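Local coordinates for protein Dye type peroxidase A (Streptomyces lividans 1326, PDB 6GZW) that probably uses peroxide to oxidise dyes and related substrates at a haem iron, as dye-decolourising peroxidases do, at residues 30-35 with 125-130; 83-88 with 358-363; 177-182 with 226-231; 243-248 with 283-288. All blocks are in the same frame, centred on the assembly; numbering follows the deposited sequence.

All four contacts are buried, but they serve different regions. Contacts 1 and 2 lie in the antiparallel sheet, their centres 10 Å apart; strands 126-132 and 83-89 are neighbours, so the two form one continuous run of backbone hydrogen bonds and aromatic packing. Contact 3 starts from the same sheet, at the end of strand 219-228, but has no hydrogen bond between its segments and relies on methionine and leucine against a turn, beside the haem and the second subunit. Contact 4 lies off the sheet, about 20 Å from contact 2 at their nearest atoms, and joins two short helices round the iron ligand. Contacts 3 and 4 touch through Gln181 and Ile245.

Contact 1: 30-35 with 125-130; sequences GHLVAF and DLWVQI
Leu32 and Gln129 stand side by side on one face of the sheet, pointing the same way, with Leu32 CD2 lying against the aliphatic stem of Gln129, 3.7 Å from its CG. Trp127 joins them on this face. With CG anti to the backbone N (chi1 178°), its indole reaches along its own strand, so that one ring face has the backbone N of Gln129 over its centre, while CZ2 approaches Leu32 CD2 to 4.2 Å. Trp325 touches the indole and Phe358 stacks on it. Were the indole replaced by an alanine, Phe358 would probably lose its stacking mate and a gap open beside Leu32.

On the other face Val33 and Val128 also run alongside each other, Val33 CG1 coming 3.8 Å from Val128 CB. The Phe35 ring crosses Val128 at a slant, its CE1 3.9 Å from Val128 CG2. Helix 135-149 packs on this face through Phe35 and Ile130.

Between the faces, the antiparallel strands exchange paired hydrogen bonds at His31 with Ile130, Val33 with Val128 and Phe35 with Leu126; Val128 N to Val33 O, for example, measures 2.8 Å. A classic beta bulge, in which Asp125 and Leu126 both face Phe35, ends the pairing. Strands 153-162 and 83-89 take the outward-facing backbone groups, and both faces are mainly apolar, but the buried Trp127 NE1 finds no polar partner in the model.

Contact 2: 83-88 with 358-363; sequences TVTFGF and FAVPGG
The N-H of Ala359 points almost straight at Phe88 O, with 2.8 Å between N and O and an angle of 173° at the hydrogen. The return bond, from Phe88 N to Ala359 O, is longer at 3.0 Å and reaches the oxygen from above the carbonyl plane. Gly87 CA also approaches Ala359 O, at 3.3 Å, in a CA-H...O contact. Glycine suits this place: a beta carbon on Gly87 would fall about 3.0 Å from both Phe358 CB and Val360 CG2.

This pair of antiparallel strands is where the N-terminal and C-terminal halves of the Dyp-type peroxidase join into one sheet, strand 83-89 lying next to strand 350-360. The short strand pieces run at 129° to each other, and the segments part beyond Pro361. Gln19 links them, hydrogen-bonded to Phe86 N and Pro361 O.

Side chains fill the angle between the strands. Val360 CG1 is anti to the backbone N (chi1 170°), which brings it to 3.8 Å from Thr85 CG2, the two side chains crossing at about a right angle; the hydroxyl of Thr85 bonds to Pro20 O. Phe88 meets Pro361 edge-on, CE1 lying 3.9 Å from Pro361 CD, which sits in the ring plane. Phe358 presents a ring edge to the carbonyl carbon of Phe88. Phe92 packs edge-to-face with the Phe88 ring, and Leu50 of helix 43-61 touches it.

Contact 3: 177-182 with 226-231; sequences NLMGQV and IRMLLD. With HEM (protoporphyrin IX containing Fe), chain C.
A type I turn from Asn177 to Gly180 sets Leu178 and Met179 against Met228 and Leu230, where strand 219-228 passes through an inverse gamma turn centred on Leu229 into helix 230-233. Met179 CA and Leu230 CA are 7.2 Å apart, and no hydrogen bond joins the segments.

Met228, extended beyond CG, does most of the touching and lays SD against the turn, 3.8 Å from both Leu178 CB and Met179 CG. The side chain crosses that of Asn177 at about a right angle, Met228 CE 3.9 Å from Asn177 CG and 3.7 Å from the haem methyl CMB. Met179 SD touches this methyl too. Leu230 CD2 rests 3.6 Å from Leu178 O.

In Asn177 CG lies between the backbone N and the carbonyl carbon (chi1 64°), which folds the amide back over the turn. OD1 accepts from Gln181 N, which lies above the carbonyl plane, and weakly from Met179 N; ND2 gives hydrogen bonds to Asp183 and, at 3.0 Å, to Gln181 OE1. A leucine in its place would probably leave Asp183 and Gln181 OE1 without this donor and free the Gln181 side chain to swing beside the haem.

Strand 219-228 lies between strands 350-360 and 316-326, Met179 packing on Ile350 and Leu178 on Ser305 of strand 300-310. Phe139 of the second subunit packs on Leu178, and Arg143 of that subunit forms a salt bridge with Asp231.

Contact 4: 243-248 with 283-288; sequences DVIGRR and NAHARI. With HEM (protoporphyrin IX containing Fe), chain C.
The His285 imidazole stands edge-on to the haem, with porphyrin atom C1A in the ring plane, while Ile245 CD1 approaches the ring obliquely. NE2 binds the iron at 2.1 Å, and CD2 and CE1 are each 3.1 Å from it, so the ring sits evenly over the metal. Water 1 fills the site across the iron at 2.0 Å. In His285 CG is anti to the backbone N (chi1 -176°), which sends the ring from helix 285-288 to the metal; Asp344 accepts a hydrogen bond from ND1 and fixes the ring's rotation. The other flat group, the Arg247 guanidinium, has Ala286 CB at its edge, 3.8 Å from NE.

Behind the ring, two helix ends meet. Val244 O and Ile245 O, at the C-terminal end of helix 238-245, accept in their carbonyl planes from His285 N (2.9 Å) and Ala286 N (2.8 Å). Gly246 then turns away with positive phi (88°), and a beta carbon there would be jammed against the carbonyl oxygen of Ile245 and sit tight against Ala284 CB.

Arg247 NH1 is hydrogen-bonded to Gly252 O, while water 3 accepts from NH2 and lies near propionate oxygen O1D. The contact therefore combines two backbone hydrogen bonds that position the proximal histidine with a water that may bridge Arg247 and the propionate; the Asp344 bond probably makes the imidazole a stronger donor to iron, as in other haem peroxidases.

Contact 1: 30-35 with 125-130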
# COMPACT_ATOMS: atom_id res chain seq x y z
N GLY A 30 -6.60 2.33 0.68
CA GLY A 30 -7.37 3.32 -0.07
C GLY A 30 -6.81 3.57 -1.47
O GLY A 30 -5.60 3.53 -1.70
N HIS A 31 -7.71 3.80 -2.41
CA HIS A 31 -7.36 4.35 -3.71
C HIS A 31 -8.35 5.49 -3.99
O HIS A 31 -9.56 5.27 -3.97
CB HIS A 31 -7.48 3.31 -4.82
CG HIS A 31 -6.67 2.06 -4.62
ND1 HIS A 31 -5.29 2.04 -4.70
CD2 HIS A 31 -7.05 0.79 -4.35
CE1 HIS A 31 -4.87 0.79 -4.51
NE2 HIS A 31 -5.91 0.01 -4.32
N LEU A 32 -7.83 6.68 -4.23
CA LEU A 32 -8.64 7.82 -4.67
C LEU A 32 -8.34 8.03 -6.14
O LEU A 32 -7.19 7.97 -6.55
CB LEU A 32 -8.28 9.09 -3.92
CG LEU A 32 -8.26 9.06 -2.39
CD1 LEU A 32 -8.03 10.44 -1.79
CD2 LEU A 32 -9.53 8.43 -1.83
N VAL A 33 -9.37 8.27 -6.96
CA VAL A 33 -9.15 8.47 -8.39
C VAL A 33 -10.11 9.54 -8.89
O VAL A 33 -11.23 9.62 -8.40
CB VAL A 33 -9.27 7.12 -9.14
CG1 VAL A 33 -10.57 6.41 -8.82
CG2 VAL A 33 -9.04 7.27 -10.63
N ALA A 34 -9.62 10.42 -9.76
CA ALA A 34 -10.43 11.38 -10.46
C ALA A 34 -10.45 11.05 -11.94
O ALA A 34 -9.43 10.63 -12.49
CB ALA A 34 -9.91 12.79 -10.21
N PHE A 35 -11.60 11.25 -12.58
CA PHE A 35 -11.78 11.03 -14.01
C PHE A 35 -12.24 12.33 -14.67
O PHE A 35 -13.00 13.09 -14.03
CB PHE A 35 -12.85 9.96 -14.27
CG PHE A 35 -12.49 8.59 -13.79
CD1 PHE A 35 -12.77 8.21 -12.49
CD2 PHE A 35 -11.93 7.64 -14.65
CE1 PHE A 35 -12.48 6.94 -12.02
CE2 PHE A 35 -11.63 6.35 -14.17
CZ PHE A 35 -11.90 6.01 -12.85
N ASP A 125 -13.61 16.10 -13.20
CA ASP A 125 -15.07 16.02 -13.35
C ASP A 125 -15.72 15.09 -12.35
O ASP A 125 -16.82 15.40 -11.83
CB ASP A 125 -15.46 15.56 -14.76
CG ASP A 125 -15.06 16.56 -15.88
OD1 ASP A 125 -14.98 17.80 -15.63
OD2 ASP A 125 -14.82 16.06 -17.02
N LEU A 126 -15.07 13.94 -12.08
CA LEU A 126 -15.65 12.87 -11.28
C LEU A 126 -14.62 12.34 -10.29
O LEU A 126 -13.44 12.24 -10.64
CB LEU A 126 -16.09 11.71 -12.16
CG LEU A 126 -17.27 11.99 -13.09
CD1 LEU A 126 -17.34 10.92 -14.16
CD2 LEU A 126 -18.57 12.09 -12.30
N TRP A 127 -15.06 11.97 -9.10
CA TRP A 127 -14.16 11.40 -8.09
C TRP A 127 -14.71 10.09 -7.60
O TRP A 127 -15.91 9.95 -7.41
CB TRP A 127 -14.05 12.39 -6.95
CG TRP A 127 -13.22 12.00 -5.76
CD1 TRP A 127 -11.84 11.97 -5.66
CD2 TRP A 127 -13.73 11.62 -4.48
NE1 TRP A 127 -11.49 11.62 -4.39
CE2 TRP A 127 -12.61 11.40 -3.64
CE3 TRP A 127 -15.02 11.48 -3.94
CZ2 TRP A 127 -12.75 11.02 -2.28
CZ3 TRP A 127 -15.16 11.08 -2.59
CH2 TRP A 127 -14.04 10.88 -1.78
N VAL A 128 -13.84 9.09 -7.41
CA VAL A 128 -14.22 7.85 -6.76
C VAL A 128 -13.26 7.55 -5.63
O VAL A 128 -12.03 7.68 -5.82
CB VAL A 128 -14.22 6.65 -7.74
CG1 VAL A 128 -14.81 5.43 -7.05
CG2 VAL A 128 -14.98 7.01 -9.00
N GLN A 129 -13.81 7.17 -4.47
CA GLN A 129 -13.03 6.71 -3.33
C GLN A 129 -13.26 5.23 -3.12
O GLN A 129 -14.39 4.78 -2.93
CB GLN A 129 -13.43 7.48 -2.07
CG GLN A 129 -12.77 7.01 -0.77
CD GLN A 129 -13.34 7.71 0.43
OE1 GLN A 129 -14.52 7.52 0.78
NE2 GLN A 129 -12.54 8.55 1.06
N ILE A 130 -12.17 4.47 -3.14
CA ILE A 130 -12.23 3.05 -2.89
C ILE A 130 -11.42 2.74 -1.64
O ILE A 130 -10.29 3.21 -1.51
CB ILE A 130 -11.66 2.28 -4.09
CG1 ILE A 130 -12.60 2.51 -5.26
CG2 ILE A 130 -11.51 0.78 -3.77
CD1 ILE A 130 -12.02 2.17 -6.57

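Contact 2: 83-88 with 358-363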
# COMPACT_ATOMS: atom_id res chain seq x y z
N THR A 83 -15.68 -0.37 0.39
CA THR A 83 -16.62 0.68 0.04
C THR A 83 -16.16 1.41 -1.19
O THR A 83 -14.97 1.54 -1.46
CB THR A 83 -16.89 1.73 1.16
OG1 THR A 83 -15.68 2.47 1.46
CG2 THR A 83 -17.36 1.05 2.42
N VAL A 84 -17.14 1.86 -1.96
CA VAL A 84 -16.95 2.70 -3.14
C VAL A 84 -17.90 3.89 -3.03
O VAL A 84 -19.09 3.70 -2.79
CB VAL A 84 -17.24 1.93 -4.45
CG1 VAL A 84 -16.78 2.75 -5.65
CG2 VAL A 84 -16.55 0.58 -4.44
N THR A 85 -17.36 5.09 -3.20
CA THR A 85 -18.08 6.35 -3.06
C THR A 85 -17.81 7.24 -4.26
O THR A 85 -16.68 7.32 -4.74
CB THR A 85 -17.52 7.11 -1.84
OG1 THR A 85 -17.37 6.20 -0.75
CG2 THR A 85 -18.40 8.26 -1.48
N PHE A 86 -18.85 7.95 -4.72
CA PHE A 86 -18.79 8.72 -5.95
C PHE A 86 -19.10 10.20 -5.73
O PHE A 86 -20.09 10.53 -5.04
CB PHE A 86 -19.82 8.17 -6.95
CG PHE A 86 -19.66 6.68 -7.24
CD1 PHE A 86 -18.69 6.23 -8.15
CD2 PHE A 86 -20.44 5.73 -6.58
CE1 PHE A 86 -18.53 4.90 -8.41
CE2 PHE A 86 -20.27 4.37 -6.83
CZ PHE A 86 -19.31 3.95 -7.75
N GLY A 87 -18.35 11.09 -6.40
CA GLY A 87 -18.63 12.53 -6.38
C GLY A 87 -18.47 13.21 -7.72
O GLY A 87 -17.88 12.65 -8.65
N PHE A 88 -19.00 14.44 -7.80
CA PHE A 88 -18.95 15.28 -8.99
C PHE A 88 -18.23 16.59 -8.67
O PHE A 88 -18.53 17.23 -7.64
CB PHE A 88 -20.38 15.61 -9.48
CG PHE A 88 -21.21 14.41 -9.75
CD1 PHE A 88 -21.85 13.74 -8.72
CD2 PHE A 88 -21.31 13.90 -11.04
CE1 PHE A 88 -22.60 12.60 -8.95
CE2 PHE A 88 -22.05 12.76 -11.28
CZ PHE A 88 -22.69 12.10 -10.24
N PHE A 358 -15.60 17.85 -4.13
CA PHE A 358 -16.62 17.09 -4.87
C PHE A 358 -17.96 17.02 -4.14
O PHE A 358 -18.01 16.98 -2.90
CB PHE A 358 -16.10 15.69 -5.22
CG PHE A 358 -14.74 15.69 -5.88
CD1 PHE A 358 -14.58 16.02 -7.22
CD2 PHE A 358 -13.61 15.39 -5.14
CE1 PHE A 358 -13.33 16.02 -7.81
CE2 PHE A 358 -12.34 15.39 -5.73
CZ PHE A 358 -12.20 15.70 -7.07
N ALA A 359 -19.04 17.03 -4.93
CA ALA A 359 -20.40 16.85 -4.44
C ALA A 359 -20.74 15.37 -4.45
O ALA A 359 -20.88 14.77 -5.54
CB ALA A 359 -21.38 17.62 -5.31
N VAL A 360 -20.94 14.80 -3.29
CA VAL A 360 -21.16 13.37 -3.13
C VAL A 360 -22.63 13.20 -2.75
O VAL A 360 -23.01 13.45 -1.59
CB VAL A 360 -20.19 12.81 -2.07
CG1 VAL A 360 -20.50 11.39 -1.67
CG2 VAL A 360 -18.74 12.91 -2.57
N PRO A 361 -23.49 12.82 -3.71
CA PRO A 361 -24.92 12.75 -3.40
C PRO A 361 -25.30 11.64 -2.43
O PRO A 361 -24.46 10.88 -1.94
CB PRO A 361 -25.54 12.51 -4.77
CG PRO A 361 -24.50 11.71 -5.48
CD PRO A 361 -23.23 12.40 -5.10
N GLY A 362 -26.59 11.57 -2.10
CA GLY A 362 -27.09 10.49 -1.26
C GLY A 362 -26.85 9.09 -1.79
O GLY A 362 -26.49 8.92 -2.96
N GLY A 363 -27.05 8.10 -0.95
CA GLY A 363 -26.82 6.72 -1.37
C GLY A 363 -27.87 6.27 -2.36
O GLY A 363 -28.96 6.86 -2.45

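Contact 3: 177-182 with 226-231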
# COMPACT_ATOMS: atom_id res chain seq x y z
N ASN A 177 -1.01 8.74 12.40
CA ASN A 177 -0.56 9.23 11.10
C ASN A 177 0.99 9.12 11.04
O ASN A 177 1.63 8.65 12.00
CB ASN A 177 -1.09 10.64 10.84
CG ASN A 177 -0.56 11.64 11.83
OD1 ASN A 177 0.57 11.49 12.29
ND2 ASN A 177 -1.36 12.66 12.17
N LEU A 178 1.58 9.55 9.93
CA LEU A 178 3.01 9.33 9.73
C LEU A 178 3.87 10.35 10.49
O LEU A 178 5.08 10.23 10.53
CB LEU A 178 3.34 9.31 8.25
CG LEU A 178 2.66 8.23 7.36
CD1 LEU A 178 3.25 8.29 5.96
CD2 LEU A 178 2.84 6.89 8.03
N MET A 179 3.26 11.36 11.11
CA MET A 179 3.95 12.16 12.13
C MET A 179 3.96 11.49 13.51
O MET A 179 4.55 12.03 14.48
CB MET A 179 3.31 13.57 12.19
CG MET A 179 3.81 14.48 11.07
SD MET A 179 2.86 16.01 11.04
CE MET A 179 4.05 17.06 10.25
N GLY A 180 3.30 10.34 13.63
CA GLY A 180 3.27 9.59 14.88
C GLY A 180 2.22 10.08 15.87
O GLY A 180 2.16 9.59 17.00
N GLN A 181 1.36 10.97 15.41
CA GLN A 181 0.29 11.48 16.25
C GLN A 181 -0.92 10.55 16.32
O GLN A 181 -1.28 9.93 15.32
CB GLN A 181 -0.17 12.85 15.72
CG GLN A 181 0.91 13.92 15.77
CD GLN A 181 0.92 14.91 14.60
OE1 GLN A 181 0.13 14.79 13.66
NE2 GLN A 181 1.86 15.86 14.65
N VAL A 182 -1.60 10.53 17.46
CA VAL A 182 -2.96 10.02 17.53
C VAL A 182 -3.81 10.93 16.66
O VAL A 182 -3.78 12.15 16.82
CB VAL A 182 -3.49 9.98 18.98
CG1 VAL A 182 -4.94 9.54 19.03
CG2 VAL A 182 -2.63 9.07 19.85
N ILE A 226 -1.54 16.17 1.41
CA ILE A 226 -0.70 17.00 2.26
C ILE A 226 0.58 16.24 2.55
O ILE A 226 0.57 15.25 3.27
CB ILE A 226 -1.41 17.37 3.57
CG1 ILE A 226 -2.79 17.95 3.30
CG2 ILE A 226 -0.56 18.36 4.35
CD1 ILE A 226 -3.57 18.28 4.55
N ARG A 227 1.70 16.71 1.97
CA ARG A 227 2.97 16.10 2.22
C ARG A 227 3.42 16.47 3.60
O ARG A 227 3.24 17.61 4.04
CB ARG A 227 4.01 16.55 1.20
CG ARG A 227 5.38 15.91 1.41
CD ARG A 227 6.21 15.91 0.15
NE ARG A 227 6.62 17.25 -0.27
CZ ARG A 227 7.71 17.88 0.14
NH1 ARG A 227 8.53 17.34 1.04
NH2 ARG A 227 8.00 19.08 -0.36
N MET A 228 3.93 15.51 4.33
CA MET A 228 4.54 15.80 5.61
C MET A 228 6.02 16.04 5.42
O MET A 228 6.70 15.23 4.85
CB MET A 228 4.30 14.68 6.60
CG MET A 228 2.85 14.56 7.04
SD MET A 228 2.54 12.97 7.83
CE MET A 228 1.03 13.38 8.68
N LEU A 229 6.54 17.14 5.96
CA LEU A 229 7.96 17.46 5.86
C LEU A 229 8.66 16.71 6.99
O LEU A 229 9.18 17.29 7.94
CB LEU A 229 8.19 18.99 5.96
CG LEU A 229 7.48 19.81 4.87
CD1 LEU A 229 7.88 21.27 4.95
CD2 LEU A 229 7.72 19.29 3.48
N LEU A 230 8.76 15.40 6.79
CA LEU A 230 9.25 14.50 7.82
C LEU A 230 10.72 14.75 8.17
O LEU A 230 11.14 14.57 9.33
CB LEU A 230 9.05 13.04 7.38
CG LEU A 230 7.60 12.57 7.24
CD1 LEU A 230 7.59 11.14 6.75
CD2 LEU A 230 6.81 12.69 8.55
N ASP A 231 11.51 15.19 7.18
CA ASP A 231 12.94 15.49 7.42
C ASP A 231 13.07 16.59 8.47
O ASP A 231 13.94 16.53 9.32
CB ASP A 231 13.68 15.88 6.13
CG ASP A 231 13.92 14.70 5.19
OD1 ASP A 231 13.79 13.54 5.62
OD2 ASP A 231 14.25 14.94 4.00
CHA HEM C . -7.33 17.44 14.87
CHB HEM C . -3.16 16.26 12.71
CHC HEM C . -4.58 18.73 8.77
CHD HEM C . -8.72 19.90 10.94
C1A HEM C . -6.09 16.91 14.63
C2A HEM C . -5.32 16.18 15.59
C3A HEM C . -4.16 15.86 14.97
C4A HEM C . -4.20 16.39 13.64
CMA HEM C . -3.00 15.06 15.53
CAA HEM C . -5.71 15.84 17.02
CBA HEM C . -6.45 14.53 17.24
CGA HEM C . -7.82 14.57 16.67
O1A HEM C . -8.80 15.08 17.28
O2A HEM C . -8.03 14.10 15.51
C1B HEM C . -3.20 16.82 11.42
C2B HEM C . -2.19 16.64 10.43
C3B HEM C . -2.55 17.32 9.32
C4B HEM C . -3.87 17.94 9.65
CMB HEM C . -0.92 15.87 10.62
CAB HEM C . -1.90 17.39 7.99
CBB HEM C . -1.10 16.45 7.50
C1C HEM C . -5.81 19.31 9.02
C2C HEM C . -6.52 20.12 8.10
C3C HEM C . -7.70 20.47 8.73
C4C HEM C . -7.70 19.83 10.02
CMC HEM C . -6.09 20.56 6.74
CAC HEM C . -8.80 21.36 8.28
CBC HEM C . -8.73 22.33 7.36
C1D HEM C . -8.64 19.24 12.18
C2D HEM C . -9.80 19.29 13.10
C3D HEM C . -9.42 18.61 14.20
C4D HEM C . -8.03 18.15 13.92
CMD HEM C . -11.15 19.93 12.85
CAD HEM C . -10.27 18.39 15.44
CBD HEM C . -10.20 19.58 16.41
CGD HEM C . -11.11 19.35 17.58
O1D HEM C . -10.66 18.85 18.65
O2D HEM C . -12.32 19.64 17.47
NA HEM C . -5.35 17.13 13.48
NB HEM C . -4.15 17.61 10.91
NC HEM C . -6.49 19.19 10.19
ND HEM C . -7.58 18.63 12.73
FE HEM C . -5.91 18.17 11.87
O HOH W 1 -6.74 16.55 11.06

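Contact 4: 243-248 with 283-288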
# COMPACT_ATOMS: atom_id res chain seq x y z
N ASP A 243 3.85 20.55 21.44
CA ASP A 243 3.36 21.96 21.35
C ASP A 243 2.75 22.32 19.99
O ASP A 243 1.88 23.16 19.94
CB ASP A 243 4.47 22.97 21.68
CG ASP A 243 4.70 23.13 23.16
OD1 ASP A 243 3.91 22.63 23.97
OD2 ASP A 243 5.72 23.73 23.52
N VAL A 244 3.20 21.70 18.90
CA VAL A 244 2.60 21.97 17.58
C VAL A 244 1.14 21.55 17.53
O VAL A 244 0.30 22.28 17.01
CB VAL A 244 3.40 21.29 16.43
CG1 VAL A 244 2.62 21.28 15.12
CG2 VAL A 244 4.72 22.02 16.25
N ILE A 245 0.83 20.41 18.15
CA ILE A 245 -0.54 19.87 18.11
C ILE A 245 -1.37 20.32 19.32
O ILE A 245 -2.55 20.60 19.17
CB ILE A 245 -0.53 18.33 18.04
CG1 ILE A 245 0.15 17.85 16.77
CG2 ILE A 245 -1.94 17.76 18.17
CD1 ILE A 245 -0.51 18.31 15.48
N GLY A 246 -0.76 20.38 20.50
CA GLY A 246 -1.51 20.59 21.75
C GLY A 246 -2.04 19.33 22.42
O GLY A 246 -2.84 19.38 23.38
N ARG A 247 -1.58 18.17 21.93
CA ARG A 247 -1.92 16.88 22.48
C ARG A 247 -0.67 16.00 22.53
O ARG A 247 0.25 16.17 21.73
CB ARG A 247 -2.97 16.17 21.62
CG ARG A 247 -4.35 16.77 21.75
CD ARG A 247 -5.37 16.20 20.78
NE ARG A 247 -6.71 16.77 20.98
CZ ARG A 247 -7.56 16.41 21.95
NH1 ARG A 247 -7.23 15.49 22.85
NH2 ARG A 247 -8.78 16.97 22.01
N ARG A 248 -0.62 15.10 23.50
CA ARG A 248 0.50 14.22 23.70
C ARG A 248 0.55 13.14 22.63
O ARG A 248 -0.49 12.64 22.18
CB ARG A 248 0.42 13.54 25.07
CG ARG A 248 0.36 14.51 26.24
CD ARG A 248 0.74 13.83 27.55
NE ARG A 248 -0.30 12.93 28.07
CZ ARG A 248 -1.08 13.16 29.14
NH1 ARG A 248 -0.98 14.31 29.83
NH2 ARG A 248 -1.96 12.24 29.54
N ASN A 283 -1.31 28.78 19.17
CA ASN A 283 -1.31 28.38 17.76
C ASN A 283 -1.28 26.86 17.59
O ASN A 283 -0.95 26.39 16.50
CB ASN A 283 -0.14 29.02 17.00
CG ASN A 283 1.23 28.60 17.54
OD1 ASN A 283 1.34 28.00 18.61
ND2 ASN A 283 2.29 28.91 16.79
N ALA A 284 -1.60 26.10 18.64
CA ALA A 284 -1.60 24.63 18.55
C ALA A 284 -2.71 24.17 17.61
O ALA A 284 -3.84 24.62 17.71
CB ALA A 284 -1.79 23.99 19.91
N HIS A 285 -2.41 23.22 16.74
CA HIS A 285 -3.38 22.71 15.76
C HIS A 285 -4.70 22.23 16.37
O HIS A 285 -5.79 22.57 15.88
CB HIS A 285 -2.71 21.57 15.01
CG HIS A 285 -3.54 21.00 13.91
ND1 HIS A 285 -3.66 21.60 12.68
CD2 HIS A 285 -4.30 19.88 13.88
CE1 HIS A 285 -4.46 20.86 11.92
NE2 HIS A 285 -4.86 19.82 12.63
N ALA A 286 -4.60 21.45 17.43
CA ALA A 286 -5.80 20.90 18.09
C ALA A 286 -6.53 21.91 18.99
O ALA A 286 -7.61 21.59 19.53
CB ALA A 286 -5.48 19.61 18.85
N ARG A 287 -5.98 23.12 19.13
CA ARG A 287 -6.77 24.25 19.65
C ARG A 287 -7.51 24.95 18.52
O ARG A 287 -8.74 25.04 18.52
CB ARG A 287 -5.87 25.27 20.36
CG ARG A 287 -6.59 26.54 20.80
CD ARG A 287 -5.60 27.63 21.19
NE ARG A 287 -5.02 27.37 22.49
CZ ARG A 287 -5.53 27.75 23.66
NH1 ARG A 287 -6.69 28.39 23.74
NH2 ARG A 287 -4.90 27.42 24.79
N ILE A 288 -6.76 25.42 17.54
CA ILE A 288 -7.31 26.34 16.55
C ILE A 288 -8.26 25.72 15.50
O ILE A 288 -8.99 26.43 14.83
CB ILE A 288 -6.22 27.22 15.91
CG1 ILE A 288 -5.32 26.40 14.98
CG2 ILE A 288 -5.42 27.96 17.00
CD1 ILE A 288 -4.30 27.25 14.26
CHA HEM C . -7.33 17.44 14.87
CHB HEM C . -3.16 16.26 12.71
CHC HEM C . -4.58 18.73 8.77
CHD HEM C . -8.72 19.90 10.94
C1A HEM C . -6.09 16.91 14.63
C2A HEM C . -5.32 16.18 15.59
C3A HEM C . -4.16 15.86 14.97
C4A HEM C . -4.20 16.39 13.64
CMA HEM C . -3.00 15.06 15.53
CAA HEM C . -5.71 15.84 17.02
CBA HEM C . -6.45 14.53 17.24
CGA HEM C . -7.82 14.57 16.67
O1A HEM C . -8.80 15.08 17.28
O2A HEM C . -8.03 14.10 15.51
C1B HEM C . -3.20 16.82 11.42
C2B HEM C . -2.19 16.64 10.43
C3B HEM C . -2.55 17.32 9.32
C4B HEM C . -3.87 17.94 9.65
CMB HEM C . -0.92 15.87 10.62
CAB HEM C . -1.90 17.39 7.99
CBB HEM C . -1.10 16.45 7.50
C1C HEM C . -5.81 19.31 9.02
C2C HEM C . -6.52 20.12 8.10
C3C HEM C . -7.70 20.47 8.73
C4C HEM C . -7.70 19.83 10.02
CMC HEM C . -6.09 20.56 6.74
CAC HEM C . -8.80 21.36 8.28
CBC HEM C . -8.73 22.33 7.36
C1D HEM C . -8.64 19.24 12.18
C2D HEM C . -9.80 19.29 13.10
C3D HEM C . -9.42 18.61 14.20
C4D HEM C . -8.03 18.15 13.92
CMD HEM C . -11.15 19.93 12.85
CAD HEM C . -10.27 18.39 15.44
CBD HEM C . -10.20 19.58 16.41
CGD HEM C . -11.11 19.35 17.58
O1D HEM C . -10.66 18.85 18.65
O2D HEM C . -12.32 19.64 17.47
NA HEM C . -5.35 17.13 13.48
NB HEM C . -4.15 17.61 10.91
NC HEM C . -6.49 19.19 10.19
ND HEM C . -7.58 18.63 12.73
FE HEM C . -5.91 18.17 11.87
O HOH W 2 2.78 25.55 19.23
O HOH W 3 -9.31 19.81 20.85
O HOH W 1 -6.74 16.55 11.06